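Local coordinates for lipolytic enzyme, G-D-S-L family (Bacteroides thetaiotaomicron, PDB 7BR2), which metabolises the drug diltiazem in a gut bacterium, as a serine esterase of the SGNH (GDSL) hydrolase superfamily, at residues Y265-L270 with K439-R443; L41-T45 with I352-N356; F376-K380 with V393-N397; M67-D72 with Q119-F124; I236-K240 with V307-K311. All blocks are in the same frame, centred on the assembly; numbering follows the deposited sequence.

Contact 1: residues Y265-L270 with K439-R443; sequences YLAEAL and KPVVR
The carbonyl oxygen of Tyr265 takes two donors: the backbone N of Arg443, which reaches Tyr265 O at 2.9 Å in a nearly straight bond (177° at the hydrogen), and a bound water. The return bond, Tyr265 N to Arg443 O, completes a hydrogen-bonded antiparallel pair, the point where strand 443-449 joins strand 260-267 in the antiparallel sheet. Next to it the chains diverge, and the same water fills in: it accepts from Ala267 N and donates to Val441 O at 2.7 Å. Pro440 then wedges against the turn that leaves the strand. Its CB comes within 3.2 Å of Ala267 O, while its CG meets Leu270 CD2 at 3.9 Å. On the face opposite Tyr265, Leu266 has CG anti to the backbone N (chi1 176°), and its CD1 reaches over the Val441 peptide to lie 4.0 Å from Val442 CG2. Tyr265 and Arg443 share a face of the sheet, but their polar ends part company: Tyr265 OH bonds Glu303, and the guanidinium of Arg443, with Val441 CG2 lying over its centre, pairs with Asp319 and Gln348. Direct pairing thus gives way to a water and then to Pro440 packing on the turn, the water satisfying Ala267 N, Val441 O and a second site on Tyr265 O where the chains have parted.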
# COMPACT_ATOMS: atom_id res chain seq x y z
N TYR A 265 -17.99 -11.84 21.27
CA TYR A 265 -16.64 -11.52 20.83
C TYR A 265 -16.59 -10.03 20.51
O TYR A 265 -17.32 -9.57 19.63
CB TYR A 265 -16.31 -12.37 19.61
CG TYR A 265 -15.11 -11.97 18.78
CD1 TYR A 265 -13.84 -11.89 19.34
CD2 TYR A 265 -15.25 -11.70 17.43
CE1 TYR A 265 -12.75 -11.54 18.57
CE2 TYR A 265 -14.17 -11.34 16.66
CZ TYR A 265 -12.92 -11.27 17.23
OH TYR A 265 -11.84 -10.92 16.45
N LEU A 266 -15.76 -9.28 21.22
CA LEU A 266 -15.57 -7.87 20.89
C LEU A 266 -14.10 -7.67 20.55
O LEU A 266 -13.26 -7.60 21.44
CB LEU A 266 -16.04 -6.94 22.02
CG LEU A 266 -15.77 -5.45 21.72
CD1 LEU A 266 -16.55 -4.96 20.48
CD2 LEU A 266 -16.06 -4.55 22.91
N ALA A 267 -13.81 -7.55 19.26
CA ALA A 267 -12.44 -7.35 18.80
C ALA A 267 -12.06 -5.88 18.91
O ALA A 267 -12.93 -5.01 18.92
CB ALA A 267 -12.30 -7.82 17.36
N GLU A 268 -10.76 -5.63 19.06
CA GLU A 268 -10.25 -4.27 18.98
C GLU A 268 -10.01 -3.83 17.55
O GLU A 268 -9.93 -2.62 17.28
CB GLU A 268 -8.94 -4.13 19.76
CG GLU A 268 -9.07 -4.41 21.24
CD GLU A 268 -7.73 -4.57 21.93
OE1 GLU A 268 -6.68 -4.48 21.25
OE2 GLU A 268 -7.73 -4.82 23.16
N ALA A 269 -9.88 -4.77 16.63
CA ALA A 269 -9.56 -4.46 15.25
C ALA A 269 -10.38 -5.36 14.35
O ALA A 269 -10.89 -6.39 14.78
CB ALA A 269 -8.06 -4.63 14.97
N LEU A 270 -10.51 -4.94 13.11
CA LEU A 270 -11.17 -5.71 12.06
C LEU A 270 -10.14 -6.50 11.27
O LEU A 270 -8.94 -6.20 11.33
CB LEU A 270 -11.95 -4.77 11.12
CG LEU A 270 -13.12 -3.97 11.72
CD1 LEU A 270 -13.71 -3.02 10.67
CD2 LEU A 270 -14.19 -4.89 12.29
N LYS A 439 -15.27 0.68 13.67
CA LYS A 439 -15.21 0.20 15.05
C LYS A 439 -15.85 -1.18 15.16
O LYS A 439 -17.05 -1.32 14.87
CB LYS A 439 -15.92 1.17 15.99
CG LYS A 439 -15.77 2.65 15.63
CD LYS A 439 -14.32 3.07 15.72
CE LYS A 439 -14.17 4.53 15.35
NZ LYS A 439 -12.82 4.90 14.87
N PRO A 440 -15.12 -2.20 15.60
CA PRO A 440 -15.74 -3.52 15.76
C PRO A 440 -16.89 -3.44 16.75
O PRO A 440 -16.84 -2.70 17.73
CB PRO A 440 -14.60 -4.39 16.31
CG PRO A 440 -13.35 -3.69 15.93
CD PRO A 440 -13.69 -2.21 15.96
N VAL A 441 -17.94 -4.20 16.47
CA VAL A 441 -19.07 -4.33 17.38
C VAL A 441 -19.06 -5.74 17.96
O VAL A 441 -18.34 -6.63 17.49
CB VAL A 441 -20.42 -4.01 16.71
CG1 VAL A 441 -20.45 -2.60 16.19
CG2 VAL A 441 -20.68 -4.97 15.58
N VAL A 442 -19.82 -5.92 19.05
CA VAL A 442 -19.92 -7.23 19.67
C VAL A 442 -20.57 -8.19 18.67
O VAL A 442 -21.66 -7.92 18.15
CB VAL A 442 -20.70 -7.16 20.99
CG1 VAL A 442 -20.85 -8.55 21.58
CG2 VAL A 442 -19.99 -6.26 21.98
N ARG A 443 -19.88 -9.29 18.39
CA ARG A 443 -20.35 -10.33 17.47
C ARG A 443 -20.69 -11.60 18.24
O ARG A 443 -19.90 -12.06 19.08
CB ARG A 443 -19.30 -10.62 16.41
CG ARG A 443 -18.87 -9.42 15.60
CD ARG A 443 -20.02 -8.88 14.75
NE ARG A 443 -19.58 -7.79 13.89
CZ ARG A 443 -20.35 -7.17 13.01
NH1 ARG A 443 -21.62 -7.54 12.85
NH2 ARG A 443 -19.85 -6.17 12.27
O HOH W 1 -16.06 -8.01 17.53

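Contact 2: residues L41-T45 with I352-N356; sequences LYYMT and IMHLN
Leu41 packs closely into the side of helix 344-377, both methyls against Met353 and one of them also against Ile352. Its CD1 lies 3.9 Å from Met353 CA and 4.1 Å from Ile352 CG2, and its CD2 rests 4.0 Å from Met353 CG. CG stands anti to the backbone N (chi1 -178°), which swings the fork toward the other helix. Close packing continues at Met44: its chain, extended beyond CG, crosses the Asn356 amide and brings CE to 3.2 Å from OD1 of Asn356. The Thr45 end is looser, with Thr45 CG2 4.2 Å from Ile352 CG2; here Ile434 of helix 417-437 also packs on Met44 and Ile352. Even this looser end is buried, and the helix axes, 139° apart in direction, come no closer than 10.6 Å. Thr45 turns its hydroxyl back into its own helix, where OG1 and the backbone N reach Leu41 O from opposite faces of the carbonyl plane. The join between helix 35-46 and helix 344-377 is therefore apolar, and its one buried amide is satisfied beyond these segments: Asn356 OD1 accepts from Arg359 NE and ND2 gives to Ser37 O.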
# COMPACT_ATOMS: atom_id res chain seq x y z
N LEU A 41 -5.19 1.33 4.33
CA LEU A 41 -6.23 0.35 4.65
C LEU A 41 -5.86 -0.47 5.89
O LEU A 41 -6.72 -0.77 6.74
CB LEU A 41 -6.46 -0.57 3.44
CG LEU A 41 -7.54 -1.64 3.57
CD1 LEU A 41 -8.86 -0.99 3.88
CD2 LEU A 41 -7.63 -2.45 2.26
N TYR A 42 -4.60 -0.86 5.99
CA TYR A 42 -4.15 -1.54 7.20
C TYR A 42 -4.40 -0.68 8.43
O TYR A 42 -4.96 -1.13 9.43
CB TYR A 42 -2.68 -1.91 7.10
CG TYR A 42 -2.19 -2.65 8.32
CD1 TYR A 42 -2.31 -4.03 8.41
CD2 TYR A 42 -1.60 -1.97 9.39
CE1 TYR A 42 -1.85 -4.72 9.52
CE2 TYR A 42 -1.15 -2.65 10.50
CZ TYR A 42 -1.27 -4.02 10.56
OH TYR A 42 -0.83 -4.71 11.66
N TYR A 43 -3.96 0.59 8.38
CA TYR A 43 -4.15 1.42 9.58
C TYR A 43 -5.63 1.68 9.86
O TYR A 43 -6.01 1.80 11.03
CB TYR A 43 -3.43 2.76 9.42
CG TYR A 43 -1.95 2.70 9.71
CD1 TYR A 43 -1.05 2.24 8.77
CD2 TYR A 43 -1.47 3.09 10.96
CE1 TYR A 43 0.31 2.18 9.05
CE2 TYR A 43 -0.13 3.02 11.25
CZ TYR A 43 0.76 2.57 10.30
OH TYR A 43 2.11 2.53 10.61
N MET A 44 -6.48 1.68 8.83
CA MET A 44 -7.89 1.97 9.04
C MET A 44 -8.59 0.80 9.71
O MET A 44 -9.54 1.01 10.48
CB MET A 44 -8.61 2.26 7.72
CG MET A 44 -8.14 3.47 6.89
SD MET A 44 -8.71 3.32 5.17
CE MET A 44 -8.52 5.02 4.59
N THR A 45 -8.16 -0.42 9.42
CA THR A 45 -8.85 -1.57 9.99
C THR A 45 -8.21 -2.10 11.26
O THR A 45 -8.92 -2.60 12.14
CB THR A 45 -8.97 -2.68 8.94
OG1 THR A 45 -7.66 -2.96 8.42
CG2 THR A 45 -9.85 -2.21 7.82
N ILE A 352 -15.24 -0.89 4.24
CA ILE A 352 -14.15 0.09 4.37
C ILE A 352 -13.21 0.04 3.17
O ILE A 352 -12.75 1.08 2.67
CB ILE A 352 -13.40 -0.14 5.69
CG1 ILE A 352 -14.30 0.26 6.85
CG2 ILE A 352 -12.10 0.66 5.71
CD1 ILE A 352 -14.02 -0.49 8.10
N MET A 353 -12.91 -1.17 2.68
CA MET A 353 -11.99 -1.33 1.56
C MET A 353 -12.53 -0.65 0.31
O MET A 353 -11.78 0.01 -0.43
CB MET A 353 -11.76 -2.82 1.29
CG MET A 353 -10.94 -3.15 0.05
SD MET A 353 -11.07 -4.90 -0.45
CE MET A 353 -12.61 -4.94 -1.36
N HIS A 354 -13.83 -0.81 0.05
CA HIS A 354 -14.45 -0.19 -1.13
C HIS A 354 -14.46 1.33 -1.00
O HIS A 354 -14.16 2.05 -1.97
CB HIS A 354 -15.86 -0.72 -1.32
CG HIS A 354 -15.93 -2.16 -1.74
ND1 HIS A 354 -15.17 -2.66 -2.78
CD2 HIS A 354 -16.68 -3.19 -1.29
CE1 HIS A 354 -15.45 -3.94 -2.94
NE2 HIS A 354 -16.36 -4.29 -2.05
N LEU A 355 -14.83 1.84 0.19
CA LEU A 355 -14.76 3.28 0.42
C LEU A 355 -13.36 3.81 0.15
O LEU A 355 -13.19 4.86 -0.50
CB LEU A 355 -15.18 3.59 1.87
CG LEU A 355 -16.67 3.37 2.16
CD1 LEU A 355 -16.94 3.35 3.65
CD2 LEU A 355 -17.52 4.43 1.47
N ASN A 356 -12.34 3.08 0.61
CA ASN A 356 -10.96 3.51 0.45
C ASN A 356 -10.55 3.51 -1.02
O ASN A 356 -9.77 4.38 -1.45
CB ASN A 356 -10.04 2.60 1.26
CG ASN A 356 -8.59 3.03 1.18
OD1 ASN A 356 -8.26 4.19 1.46
ND2 ASN A 356 -7.71 2.11 0.78

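Contact 3: residues F376-K380 with V393-N397; sequences FFQQK and VMDEN
The backbone at Phe377, near the end of helix 344-377, faces helix 388-397 with its CA 8.0 Å from that of Met394, a spacing that leaves the joining to side chains. The outer end of the Phe376 ring reaches three partners, all oblique to it: CZ lies 3.8 Å from Val393 CG1 and 3.6 Å from Asn397 CB, and CE2 comes to the CA of Met394. CG of Asn397 meets this ring at its edge, amide and ring planes 66° apart. That amide is held by its own helix: ND2 donates to Val393 O at 3.0 Å, nearly straight at 171°. Phe377 engages the other end of Met394, whose chain bends at chi3 (-78°) and brings CE to 3.5 Å from Phe377 CZ. CD2 of Phe376 also sits over the centre of the Phe377 ring. The aliphatic part of Lys380 lies against Val393, CG to CG1 at 3.8 Å. The cluster joins the end of helix 344-377 to helix 388-397, its centre about 33 Å from that of the chain, and two short helices also pack on it: Leu404 of helix 402-406 touches Phe376, Met394 and Asn397, Tyr411 of helix 408-414 Phe377 and Met394.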
# COMPACT_ATOMS: atom_id res chain seq x y z
N PHE A 376 3.89 20.27 -17.06
CA PHE A 376 3.73 21.17 -18.21
C PHE A 376 3.77 22.65 -17.81
O PHE A 376 4.59 23.41 -18.34
CB PHE A 376 2.44 20.88 -18.97
CG PHE A 376 2.16 21.86 -20.06
CD1 PHE A 376 2.89 21.82 -21.24
CD2 PHE A 376 1.17 22.82 -19.91
CE1 PHE A 376 2.64 22.73 -22.25
CE2 PHE A 376 0.92 23.73 -20.92
CZ PHE A 376 1.66 23.68 -22.10
N PHE A 377 2.91 23.08 -16.89
CA PHE A 377 2.73 24.52 -16.67
C PHE A 377 3.94 25.17 -16.01
O PHE A 377 4.23 26.33 -16.30
CB PHE A 377 1.47 24.79 -15.85
CG PHE A 377 0.22 24.69 -16.65
CD1 PHE A 377 0.01 25.54 -17.72
CD2 PHE A 377 -0.75 23.74 -16.35
CE1 PHE A 377 -1.13 25.44 -18.49
CE2 PHE A 377 -1.91 23.64 -17.12
CZ PHE A 377 -2.10 24.50 -18.19
N GLN A 378 4.65 24.45 -15.14
CA GLN A 378 5.82 25.03 -14.47
C GLN A 378 6.86 25.49 -15.48
O GLN A 378 7.45 26.57 -15.33
CB GLN A 378 6.43 24.02 -13.51
CG GLN A 378 7.54 24.60 -12.66
CD GLN A 378 8.07 23.61 -11.63
OE1 GLN A 378 8.08 22.41 -11.86
NE2 GLN A 378 8.48 24.12 -10.46
N GLN A 379 7.12 24.69 -16.50
CA GLN A 379 8.13 25.07 -17.48
C GLN A 379 7.68 26.26 -18.32
O GLN A 379 8.52 26.93 -18.93
CB GLN A 379 8.45 23.88 -18.38
CG GLN A 379 9.22 22.70 -17.72
CD GLN A 379 8.55 22.12 -16.45
OE1 GLN A 379 9.11 22.22 -15.33
NE2 GLN A 379 7.33 21.58 -16.61
N LYS A 380 6.38 26.56 -18.33
CA LYS A 380 5.85 27.71 -19.06
C LYS A 380 5.66 28.92 -18.17
O LYS A 380 5.08 29.92 -18.62
CB LYS A 380 4.53 27.36 -19.75
CG LYS A 380 4.65 26.18 -20.71
CD LYS A 380 5.39 26.64 -21.97
CE LYS A 380 5.26 25.62 -23.09
NZ LYS A 380 6.36 24.61 -22.99
N VAL A 393 -1.88 28.86 -23.24
CA VAL A 393 -0.64 28.13 -23.50
C VAL A 393 -0.92 26.64 -23.67
O VAL A 393 -0.36 25.97 -24.55
CB VAL A 393 0.39 28.42 -22.40
CG1 VAL A 393 1.53 27.44 -22.45
CG2 VAL A 393 0.91 29.85 -22.54
N MET A 394 -1.81 26.09 -22.85
CA MET A 394 -2.18 24.69 -23.02
C MET A 394 -2.78 24.45 -24.40
O MET A 394 -2.45 23.45 -25.07
CB MET A 394 -3.15 24.23 -21.94
CG MET A 394 -3.72 22.85 -22.22
SD MET A 394 -4.87 22.31 -20.96
CE MET A 394 -3.75 21.82 -19.67
N ASP A 395 -3.68 25.33 -24.84
CA ASP A 395 -4.26 25.18 -26.17
C ASP A 395 -3.19 25.27 -27.25
O ASP A 395 -3.26 24.56 -28.26
CB ASP A 395 -5.32 26.25 -26.40
CG ASP A 395 -6.60 25.98 -25.63
OD1 ASP A 395 -6.79 24.84 -25.16
OD2 ASP A 395 -7.44 26.90 -25.54
N GLU A 396 -2.22 26.16 -27.07
CA GLU A 396 -1.13 26.29 -28.02
C GLU A 396 -0.27 25.04 -28.08
O GLU A 396 0.50 24.87 -29.03
CB GLU A 396 -0.22 27.46 -27.66
CG GLU A 396 -0.82 28.82 -27.89
CD GLU A 396 -0.07 29.90 -27.11
OE1 GLU A 396 1.02 29.57 -26.57
OE2 GLU A 396 -0.56 31.05 -27.06
N ASN A 397 -0.32 24.20 -27.04
CA ASN A 397 0.56 23.04 -26.99
C ASN A 397 -0.11 21.68 -27.13
O ASN A 397 0.61 20.68 -27.24
CB ASN A 397 1.36 23.06 -25.68
CG ASN A 397 2.56 23.97 -25.75
OD1 ASN A 397 3.65 23.52 -26.07
ND2 ASN A 397 2.36 25.26 -25.47

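Contact 4: residues M67-D72 with Q119-F124; sequences MNKRLD and QMEKRF
Met120 pushes its terminal methyl between Met67 and Leu71: CE lies 3.6 Å from Met67 CB and 3.8 Å from Leu71 CD2, reached by a bend at chi3 (86°). Both methyls of Leu71 also come to Phe124 CE1, each at 3.9 Å. Beneath them is Leu25 of strand 21-26, touched by Met67, Leu71 and Met120, while Phe124 reaches strands 82-85 and 131-136. This is the layering of the SGNH hydrolase fold, a parallel sheet flanked by helices; helices 64-75 and 102-125 run side by side on one face, 28° apart in direction. Moving outward, Asn68 CB slides past Met120 CG at 3.5 Å, and the Asn68 amide lies against Gln119 CB. Its OD1 takes a hydrogen from a water that accepts in turn from Arg123 NH2; a second water links ND2 to Gln119 NE2. Leu71 CD1 packs along Arg123 CB, and a leucine in place of Arg123 would probably leave the Asp72 carboxylate without its partner and the first water without a donor. At the solvent rim Arg123 NH1 meets Asp72 OD1 at 2.9 Å in a salt bridge, a straight hydrogen bond (172°) on the syn side but tilted out of the carboxylate plane.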
# COMPACT_ATOMS: atom_id res chain seq x y z
N MET A 67 10.94 15.40 -8.92
CA MET A 67 10.54 15.39 -7.53
C MET A 67 11.09 16.60 -6.78
O MET A 67 10.36 17.26 -6.01
CB MET A 67 11.02 14.08 -6.91
CG MET A 67 10.32 12.86 -7.52
SD MET A 67 10.92 11.31 -6.80
CE MET A 67 10.42 10.09 -8.00
N ASN A 68 12.36 16.95 -7.03
CA ASN A 68 12.95 18.12 -6.41
C ASN A 68 12.26 19.40 -6.86
O ASN A 68 12.05 20.31 -6.04
CB ASN A 68 14.45 18.20 -6.72
CG ASN A 68 15.11 19.42 -6.10
OD1 ASN A 68 15.25 19.49 -4.88
ND2 ASN A 68 15.47 20.40 -6.92
N LYS A 69 11.97 19.53 -8.17
CA LYS A 69 11.27 20.72 -8.67
C LYS A 69 9.95 20.95 -7.94
O LYS A 69 9.54 22.10 -7.74
CB LYS A 69 10.93 20.60 -10.17
CG LYS A 69 12.01 20.78 -11.20
CD LYS A 69 11.32 20.76 -12.59
CE LYS A 69 10.22 19.71 -12.63
NZ LYS A 69 9.08 19.97 -13.55
N ARG A 70 9.24 19.87 -7.59
CA ARG A 70 7.88 20.03 -7.07
C ARG A 70 7.76 19.88 -5.55
O ARG A 70 6.64 19.87 -5.04
CB ARG A 70 6.93 19.04 -7.75
CG ARG A 70 7.20 17.59 -7.48
CD ARG A 70 6.14 16.73 -8.18
NE ARG A 70 6.54 15.33 -8.35
CZ ARG A 70 6.18 14.35 -7.53
NH1 ARG A 70 5.40 14.60 -6.48
NH2 ARG A 70 6.59 13.10 -7.78
N LEU A 71 8.88 19.75 -4.83
CA LEU A 71 8.80 19.68 -3.36
C LEU A 71 7.95 20.81 -2.73
O LEU A 71 7.09 20.54 -1.89
CB LEU A 71 10.20 19.70 -2.75
CG LEU A 71 11.03 18.42 -2.85
CD1 LEU A 71 12.37 18.61 -2.15
CD2 LEU A 71 10.26 17.25 -2.29
N ASP A 72 8.20 22.07 -3.10
CA ASP A 72 7.48 23.17 -2.43
C ASP A 72 5.97 23.11 -2.70
O ASP A 72 5.16 23.19 -1.77
CB ASP A 72 8.01 24.53 -2.88
CG ASP A 72 9.32 24.93 -2.22
OD1 ASP A 72 9.50 24.66 -1.02
OD2 ASP A 72 10.16 25.54 -2.90
N GLN A 119 20.17 17.65 -4.05
CA GLN A 119 19.31 18.82 -3.91
C GLN A 119 18.15 18.50 -2.97
O GLN A 119 17.88 19.24 -2.00
CB GLN A 119 18.80 19.21 -5.29
CG GLN A 119 19.87 19.72 -6.28
CD GLN A 119 20.62 20.92 -5.76
OE1 GLN A 119 21.68 20.80 -5.15
NE2 GLN A 119 20.05 22.10 -5.96
N MET A 120 17.49 17.38 -3.21
CA MET A 120 16.39 16.99 -2.32
C MET A 120 16.88 16.80 -0.88
O MET A 120 16.24 17.26 0.07
CB MET A 120 15.73 15.71 -2.82
CG MET A 120 15.10 15.81 -4.20
SD MET A 120 14.20 14.30 -4.54
CE MET A 120 12.68 14.75 -3.77
N GLU A 121 18.03 16.14 -0.72
CA GLU A 121 18.59 15.81 0.58
C GLU A 121 18.82 17.07 1.39
O GLU A 121 18.48 17.14 2.58
CB GLU A 121 19.91 15.08 0.38
CG GLU A 121 20.53 14.43 1.59
CD GLU A 121 21.96 14.01 1.31
OE1 GLU A 121 22.53 14.46 0.30
OE2 GLU A 121 22.52 13.23 2.11
N LYS A 122 19.42 18.07 0.74
CA LYS A 122 19.56 19.37 1.37
C LYS A 122 18.21 19.92 1.81
O LYS A 122 18.08 20.44 2.93
CB LYS A 122 20.25 20.34 0.41
CG LYS A 122 20.28 21.75 0.95
CD LYS A 122 21.25 22.66 0.22
CE LYS A 122 21.54 23.90 1.09
NZ LYS A 122 20.30 24.65 1.47
N ARG A 123 17.17 19.79 0.97
CA ARG A 123 15.86 20.29 1.39
C ARG A 123 15.34 19.53 2.61
O ARG A 123 14.79 20.13 3.53
CB ARG A 123 14.82 20.23 0.27
CG ARG A 123 15.22 20.89 -1.03
CD ARG A 123 15.21 22.43 -0.93
NE ARG A 123 14.14 23.01 -0.10
CZ ARG A 123 12.97 23.42 -0.58
NH1 ARG A 123 12.06 23.95 0.24
NH2 ARG A 123 12.69 23.30 -1.88
N PHE A 124 15.50 18.21 2.61
CA PHE A 124 14.98 17.40 3.71
C PHE A 124 15.68 17.72 5.02
O PHE A 124 15.05 17.73 6.08
CB PHE A 124 15.11 15.91 3.36
CG PHE A 124 14.34 15.50 2.12
CD1 PHE A 124 13.22 16.21 1.71
CD2 PHE A 124 14.77 14.43 1.35
CE1 PHE A 124 12.51 15.83 0.57
CE2 PHE A 124 14.08 14.05 0.21
CZ PHE A 124 12.94 14.74 -0.18
O HOH W 2 14.31 21.97 -3.95
O HOH W 3 17.14 23.12 -6.70

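Contact 5: residues I236-K240 with V307-K311; sequences INANK and VTGLK
Gly309 lies so tightly beside Ala238 that any side chain would collide: a beta carbon built on it would clash with Ala238 CB, whereas the real approach, Ala238 CB to Gly309 CA, is 3.7 Å. The squeeze comes just where two parallel neighbours of a mixed sheet, strands 232-237 and 303-308, run out together into turns. Ile236 and Val307 pair on one face, with Ile236 also packing on Ile261 and Phe263 of strand 260-267; Asn237 and Thr308 pair on the other. The ladder between them is sparing. Thr308 N makes a weak bond to Ile236 O, bent to 130°, and Ala238 N reaches Thr308 O at 3.0 Å from above the carbonyl plane. That same oxygen receives a CA-H contact from Asn237, also 3.0 Å long. The Asn237 side chain then folds along its own chain in an Asx motif, its OD1 accepting from Lys240 N at 2.8 Å and, weakly, from Asn239 N. A valine at Asn237 would remove that acceptor and would probably leave the N-H of Lys240 without its main partner, letting the turn relax. Beyond Ala238 and Gly309, Asn239 and Leu310 cross at about a right angle, ND2 of Asn239 lying 3.8 Å from CD2 of Leu310.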
# COMPACT_ATOMS: atom_id res chain seq x y z
N ILE A 236 -11.12 -20.57 23.68
CA ILE A 236 -12.21 -20.93 24.59
C ILE A 236 -12.15 -22.43 24.86
O ILE A 236 -12.16 -23.25 23.93
CB ILE A 236 -13.58 -20.55 24.00
CG1 ILE A 236 -13.75 -19.03 23.95
CG2 ILE A 236 -14.70 -21.25 24.77
CD1 ILE A 236 -13.25 -18.37 22.69
N ASN A 237 -12.11 -22.79 26.14
CA ASN A 237 -12.27 -24.19 26.54
C ASN A 237 -13.74 -24.47 26.78
O ASN A 237 -14.36 -23.88 27.67
CB ASN A 237 -11.40 -24.51 27.76
CG ASN A 237 -11.58 -25.94 28.24
OD1 ASN A 237 -12.66 -26.32 28.69
ND2 ASN A 237 -10.56 -26.77 28.05
N ALA A 238 -14.29 -25.41 26.00
CA ALA A 238 -15.73 -25.65 26.05
C ALA A 238 -16.17 -26.27 27.37
O ALA A 238 -17.25 -25.95 27.87
CB ALA A 238 -16.15 -26.53 24.88
N ASN A 239 -15.33 -27.11 27.98
CA ASN A 239 -15.76 -27.76 29.21
C ASN A 239 -15.65 -26.86 30.44
O ASN A 239 -16.34 -27.10 31.43
CB ASN A 239 -14.93 -29.03 29.45
CG ASN A 239 -14.94 -29.97 28.25
OD1 ASN A 239 -13.90 -30.49 27.85
ND2 ASN A 239 -16.13 -30.20 27.68
N LYS A 240 -14.87 -25.78 30.37
CA LYS A 240 -14.71 -24.91 31.52
C LYS A 240 -15.55 -23.65 31.41
O LYS A 240 -15.88 -23.04 32.43
CB LYS A 240 -13.23 -24.54 31.71
CG LYS A 240 -12.38 -25.71 32.23
CD LYS A 240 -11.10 -25.25 32.93
CE LYS A 240 -9.97 -24.95 31.95
NZ LYS A 240 -8.65 -24.85 32.66
N VAL A 307 -11.10 -23.23 19.83
CA VAL A 307 -12.07 -23.76 20.77
C VAL A 307 -11.61 -25.17 21.09
O VAL A 307 -11.81 -26.10 20.30
CB VAL A 307 -13.50 -23.76 20.22
CG1 VAL A 307 -14.49 -24.19 21.29
CG2 VAL A 307 -13.84 -22.41 19.63
N THR A 308 -10.98 -25.35 22.24
CA THR A 308 -10.56 -26.67 22.69
C THR A 308 -11.63 -27.16 23.66
O THR A 308 -11.80 -26.56 24.72
CB THR A 308 -9.21 -26.64 23.39
OG1 THR A 308 -9.35 -25.92 24.61
CG2 THR A 308 -8.17 -25.93 22.52
N GLY A 309 -12.19 -28.32 23.39
CA GLY A 309 -13.34 -28.82 24.10
C GLY A 309 -13.93 -29.94 23.29
O GLY A 309 -13.21 -30.57 22.51
N LEU A 310 -15.22 -30.23 23.47
CA LEU A 310 -15.82 -31.40 22.85
C LEU A 310 -15.59 -31.49 21.35
O LEU A 310 -15.28 -30.48 20.71
CB LEU A 310 -17.31 -31.42 23.13
CG LEU A 310 -17.72 -31.72 24.57
CD1 LEU A 310 -19.18 -31.97 24.43
CD2 LEU A 310 -17.01 -32.93 25.24
N LYS A 311 -15.72 -32.69 20.80
CA LYS A 311 -15.29 -32.96 19.44
C LYS A 311 -16.47 -33.50 18.62
O LYS A 311 -17.59 -33.65 19.12
CB LYS A 311 -14.11 -33.95 19.45
CG LYS A 311 -12.97 -33.59 20.44
CD LYS A 311 -11.84 -32.76 19.79
CE LYS A 311 -10.90 -32.18 20.84
NZ LYS A 311 -9.54 -31.93 20.27

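In the fold
Contact 2 is the most deeply buried, its centre about 11 Å from that of the chain, and relies on apolar packing; the other four are partly exposed and lie farther out. Contacts 2 and 3 draw on the same long helix, 344-377, at places about 38 Å apart between centres. Contact 1 touches contact 2 directly, through a probable bond from Leu270 N to Thr45 O and packing of Leu270 on Ile352. Lys69 of contact 4 similarly reaches Gln378 and Gln379 of contact 3. Backbone bonding carries the strand contacts 1 and 5, whereas side chains join the helices; among these, a cross-contact salt bridge and bridging waters appear in contact 4, while contact 1 has its own water.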